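Local coordinates for protein putative TetR-family transcriptional regulator (Rhodococcus sp., PDB 2G3B) that probably binds cis-regulatory DNA through a helix-turn-helix domain and regulates, most likely represses, transcription as a TetR-family factor, at residues 12-17 with 94-99; 124-129 with 151-156. All coordinates share one frame; numbering follows the deposited sequence. Where two conformers were deposited one is given.

Contact 1: residues 12-17 with 94-99; sequences SATAIA and VVENSL
Ala13, Thr14 and Ala17 meet Glu96 and Leu99 in a small helix-to-helix contact between the first helix of the DNA-binding domain, 2-23, and helix 92-110 of the C-terminal domain. It is a worked example of a domain junction in which a long polar side chain works beside a close apolar touch. The short axes approach to 8.5 Å and cross at 64°, and the segments draw together at their C-terminal ends, where CA of Ala17 lies 4.8 Å from CA of Leu99. Such closeness depends on a small residue: the methyl CB of Ala17 packs on CB of Leu99 at 3.7 Å and on CG of Glu96 at 3.6 Å. Glu96 has CG anti to the backbone N (chi1 -171°), and the extended chain beyond it carries the carboxylate past Ala17 to the preceding turn of helix 2-23. There Glu96 OE2 comes within 2.8 Å of Thr14 OG1, a possible hydrogen bond, since the hydroxyl proton may instead go to Lys10 O. The other carboxylate oxygen, Glu96 OE1, lies 3.9 Å from Ala13 CB and is engaged in a salt bridge with Arg61, so each oxygen has its own polar neighbour. Arg61 belongs to helix 47-66, which also touches Ala13 and Asn97, while Leu99 packs on Leu167 of helix 148-167 and on Val109 of the second subunit.

Contact 2: residues 124-129 with 151-156; sequences AWVSEI and TAVTMT
A threonine methyl seated over the indole of a tryptophan is the striking feature here: Thr156 CG2 stands 3.7 Å from the centroid of the five-membered ring of Trp125, 18° off the ring normal, a CH-pi contact. With its CG set opposite the backbone N (chi1 177°), Trp125 sends the indole out from helix 115-139, one face turned to Thr156. Farther out on the ring, Trp125 CH2 comes to 3.4 Å from Thr156 O. The threonine is divided between two roles. Its methyl serves the indole and Ile129 CG1, whereas Thr156 OG1, set between the backbone N and the carbonyl carbon, turns back to its own helix, 2.9 Å from Ala152 O with Val153 O also near. Arg165 of the second subunit hydrogen-bonds to this same OG1. Were Trp125 an alanine, the Thr156 methyl would probably lose its CH-pi partner and face a gap. Beyond the ring, the packing is aliphatic. Ala152 CB fits between Val126 CG1, at 3.9 Å, and Ile129 CG2, at 3.7 Å, while Val126 CG1 also meets Val153 CG2. The short axes cross at 115°, 8.4 Å apart, with no hydrogen bond between the segments. Buried helix-on-helix packing of this kind, completed by residues of the second subunit, is characteristic of the all-helical C-terminal domain of dimeric TetR-family regulators.

In the fold
The two contacts illustrate two kinds of helix packing in a two-domain regulator, one between domains and one within. Contact 1 joins the DNA-binding domain to the C-terminal domain, whereas contact 2 lies wholly within the latter. Their centres are 21 Å apart, on opposite sides of the chain's centre, and their nearest atoms remain about 9 Å apart. Helices 92-110 and 115-139 follow each other in sequence, one serving each contact. Helix 47-66 borders both, touching Trp125 through Asn59 and Arg66. Helix 148-167, which supplies one side of contact 2, also touches contact 1, and the second subunit reaches both. A glycerol about 3 Å from the Trp125 side chain, probably from the crystallisation liquor, may mark a pocket beside contact 2.

Contact 1: residues 12-17 with 94-99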
# COMPACT_ATOMS: atom_id res chain seq x y z
N SER A 12 -13.01 -9.82 -14.86
CA SER A 12 -11.68 -9.24 -14.86
C SER A 12 -11.22 -8.92 -13.44
O SER A 12 -10.09 -9.23 -13.09
CB SER A 12 -11.65 -7.97 -15.75
OG SER A 12 -11.90 -8.37 -17.11
N ALA A 13 -12.10 -8.31 -12.65
CA ALA A 13 -11.82 -8.07 -11.21
C ALA A 13 -11.40 -9.35 -10.45
O ALA A 13 -10.40 -9.34 -9.69
CB ALA A 13 -13.05 -7.41 -10.55
N THR A 14 -12.13 -10.45 -10.64
CA THR A 14 -11.77 -11.73 -10.04
C THR A 14 -10.40 -12.30 -10.48
O THR A 14 -9.64 -12.75 -9.64
CB THR A 14 -12.88 -12.77 -10.34
OG1 THR A 14 -14.13 -12.22 -9.92
CG2 THR A 14 -12.62 -14.12 -9.61
N ALA A 15 -10.14 -12.30 -11.78
CA ALA A 15 -8.86 -12.70 -12.35
C ALA A 15 -7.72 -11.88 -11.80
O ALA A 15 -6.68 -12.40 -11.33
CB ALA A 15 -8.93 -12.59 -13.91
N ILE A 16 -7.91 -10.59 -11.78
CA ILE A 16 -6.89 -9.75 -11.18
C ILE A 16 -6.66 -10.05 -9.70
O ILE A 16 -5.50 -10.21 -9.29
CB ILE A 16 -7.15 -8.28 -11.42
CG1 ILE A 16 -7.14 -8.01 -12.96
CG2 ILE A 16 -6.01 -7.43 -10.71
CD1 ILE A 16 -7.77 -6.65 -13.37
N ALA A 17 -7.73 -10.13 -8.91
CA ALA A 17 -7.62 -10.41 -7.49
C ALA A 17 -6.89 -11.74 -7.20
O ALA A 17 -6.09 -11.81 -6.24
CB ALA A 17 -9.02 -10.41 -6.83
N VAL A 94 -15.94 -6.64 -1.15
CA VAL A 94 -14.98 -5.67 -0.63
C VAL A 94 -13.60 -6.28 -0.57
O VAL A 94 -12.62 -5.61 -0.88
CB VAL A 94 -15.45 -5.08 0.76
CG1 VAL A 94 -14.40 -4.15 1.38
CG2 VAL A 94 -16.78 -4.29 0.58
N VAL A 95 -13.52 -7.57 -0.19
CA VAL A 95 -12.22 -8.23 -0.10
C VAL A 95 -11.65 -8.33 -1.51
O VAL A 95 -10.46 -8.07 -1.77
CB VAL A 95 -12.35 -9.66 0.54
CG1 VAL A 95 -11.10 -10.51 0.31
CG2 VAL A 95 -12.62 -9.54 2.05
N GLU A 96 -12.50 -8.81 -2.42
CA GLU A 96 -12.04 -8.93 -3.81
C GLU A 96 -11.61 -7.59 -4.39
O GLU A 96 -10.57 -7.53 -5.04
CB GLU A 96 -13.11 -9.57 -4.66
CG GLU A 96 -12.54 -9.88 -6.05
CD GLU A 96 -13.60 -10.30 -6.99
OE1 GLU A 96 -14.33 -9.41 -7.46
OE2 GLU A 96 -13.73 -11.51 -7.21
N ASN A 97 -12.38 -6.54 -4.20
CA ASN A 97 -12.00 -5.22 -4.74
C ASN A 97 -10.63 -4.84 -4.22
O ASN A 97 -9.80 -4.30 -4.93
CB ASN A 97 -12.87 -4.08 -4.13
CG ASN A 97 -14.13 -3.82 -4.91
OD1 ASN A 97 -14.30 -4.34 -6.04
ND2 ASN A 97 -15.06 -3.01 -4.32
N SER A 98 -10.45 -5.10 -2.92
CA SER A 98 -9.22 -4.77 -2.22
C SER A 98 -8.00 -5.56 -2.73
O SER A 98 -6.93 -4.96 -2.97
CB SER A 98 -9.47 -4.92 -0.71
OG SER A 98 -8.33 -4.51 -0.04
N LEU A 99 -8.15 -6.89 -2.93
CA LEU A 99 -7.14 -7.70 -3.54
C LEU A 99 -6.75 -7.21 -4.93
O LEU A 99 -5.55 -7.15 -5.22
CB LEU A 99 -7.55 -9.19 -3.64
CG LEU A 99 -7.67 -9.93 -2.33
CD1 LEU A 99 -8.59 -11.19 -2.54
CD2 LEU A 99 -6.21 -10.30 -1.83

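Contact 2: residues 124-129 with 151-156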
# COMPACT_ATOMS: atom_id res chain seq x y z
N ALA A 124 -9.91 10.15 -8.67
CA ALA A 124 -11.36 10.18 -8.48
C ALA A 124 -11.75 9.80 -7.03
O ALA A 124 -12.59 10.46 -6.42
CB ALA A 124 -12.03 9.24 -9.52
N TRP A 125 -11.12 8.78 -6.48
CA TRP A 125 -11.35 8.39 -5.09
C TRP A 125 -10.93 9.52 -4.15
O TRP A 125 -11.69 9.94 -3.24
CB TRP A 125 -10.56 7.10 -4.79
CG TRP A 125 -10.63 6.59 -3.38
CD1 TRP A 125 -11.61 6.84 -2.43
CD2 TRP A 125 -9.67 5.71 -2.75
NE1 TRP A 125 -11.27 6.17 -1.24
CE2 TRP A 125 -10.09 5.49 -1.42
CE3 TRP A 125 -8.46 5.14 -3.18
CZ2 TRP A 125 -9.38 4.68 -0.52
CZ3 TRP A 125 -7.73 4.35 -2.30
CH2 TRP A 125 -8.19 4.12 -0.98
N VAL A 126 -9.73 10.00 -4.34
CA VAL A 126 -9.21 11.13 -3.56
C VAL A 126 -10.17 12.35 -3.56
O VAL A 126 -10.43 12.98 -2.54
CB VAL A 126 -7.83 11.53 -4.12
CG1 VAL A 126 -7.36 12.90 -3.53
CG2 VAL A 126 -6.76 10.43 -3.74
N SER A 127 -10.73 12.65 -4.73
CA SER A 127 -11.63 13.78 -4.91
C SER A 127 -12.91 13.68 -4.11
O SER A 127 -13.42 14.70 -3.63
CB SER A 127 -11.92 13.99 -6.41
OG SER A 127 -12.61 15.18 -6.63
N GLU A 128 -13.44 12.47 -3.92
CA GLU A 128 -14.64 12.31 -3.09
C GLU A 128 -14.32 12.72 -1.68
O GLU A 128 -15.11 13.39 -1.02
CB GLU A 128 -15.10 10.85 -3.01
CG GLU A 128 -15.33 10.18 -4.31
CD GLU A 128 -15.68 8.65 -4.11
OE1 GLU A 128 -15.88 8.20 -2.96
OE2 GLU A 128 -15.74 7.92 -5.10
N ILE A 129 -13.14 12.31 -1.21
CA ILE A 129 -12.70 12.64 0.14
C ILE A 129 -12.35 14.12 0.27
O ILE A 129 -12.80 14.79 1.23
CB ILE A 129 -11.49 11.79 0.56
CG1 ILE A 129 -11.84 10.29 0.61
CG2 ILE A 129 -10.98 12.26 1.93
CD1 ILE A 129 -12.88 9.95 1.72
N THR A 151 -4.74 16.16 2.65
CA THR A 151 -5.44 15.36 3.65
C THR A 151 -6.14 14.14 3.01
O THR A 151 -6.08 13.02 3.53
CB THR A 151 -6.43 16.22 4.44
OG1 THR A 151 -5.71 17.33 5.06
CG2 THR A 151 -7.05 15.41 5.57
N ALA A 152 -6.77 14.37 1.87
CA ALA A 152 -7.51 13.32 1.16
C ALA A 152 -6.53 12.35 0.59
O ALA A 152 -6.76 11.14 0.63
CB ALA A 152 -8.35 13.95 0.04
N VAL A 153 -5.41 12.86 0.07
CA VAL A 153 -4.32 11.99 -0.43
C VAL A 153 -3.84 11.11 0.72
O VAL A 153 -3.69 9.88 0.58
CB VAL A 153 -3.13 12.80 -1.03
CG1 VAL A 153 -1.89 11.88 -1.23
CG2 VAL A 153 -3.54 13.44 -2.39
N THR A 154 -3.59 11.74 1.86
CA THR A 154 -3.09 11.05 3.02
C THR A 154 -4.06 9.99 3.59
O THR A 154 -3.67 8.86 3.89
CB THR A 154 -2.68 12.13 4.06
OG1 THR A 154 -1.63 12.85 3.48
CG2 THR A 154 -2.20 11.52 5.33
N MSE A 155 -5.33 10.34 3.71
CA MSE A 155 -6.30 9.40 4.25
C MSE A 155 -6.49 8.22 3.34
O MSE A 155 -6.55 7.08 3.81
CB MSE A 155 -7.62 10.08 4.51
CG MSE A 155 -7.57 10.97 5.72
SE MSE A 155 -9.14 12.05 5.96
CE MSE A 155 -10.34 11.17 4.72
N THR A 156 -6.56 8.46 2.04
CA THR A 156 -6.75 7.33 1.11
C THR A 156 -5.48 6.50 1.04
O THR A 156 -5.55 5.27 0.88
CB THR A 156 -7.17 7.78 -0.27
OG1 THR A 156 -6.20 8.69 -0.78
CG2 THR A 156 -8.58 8.44 -0.22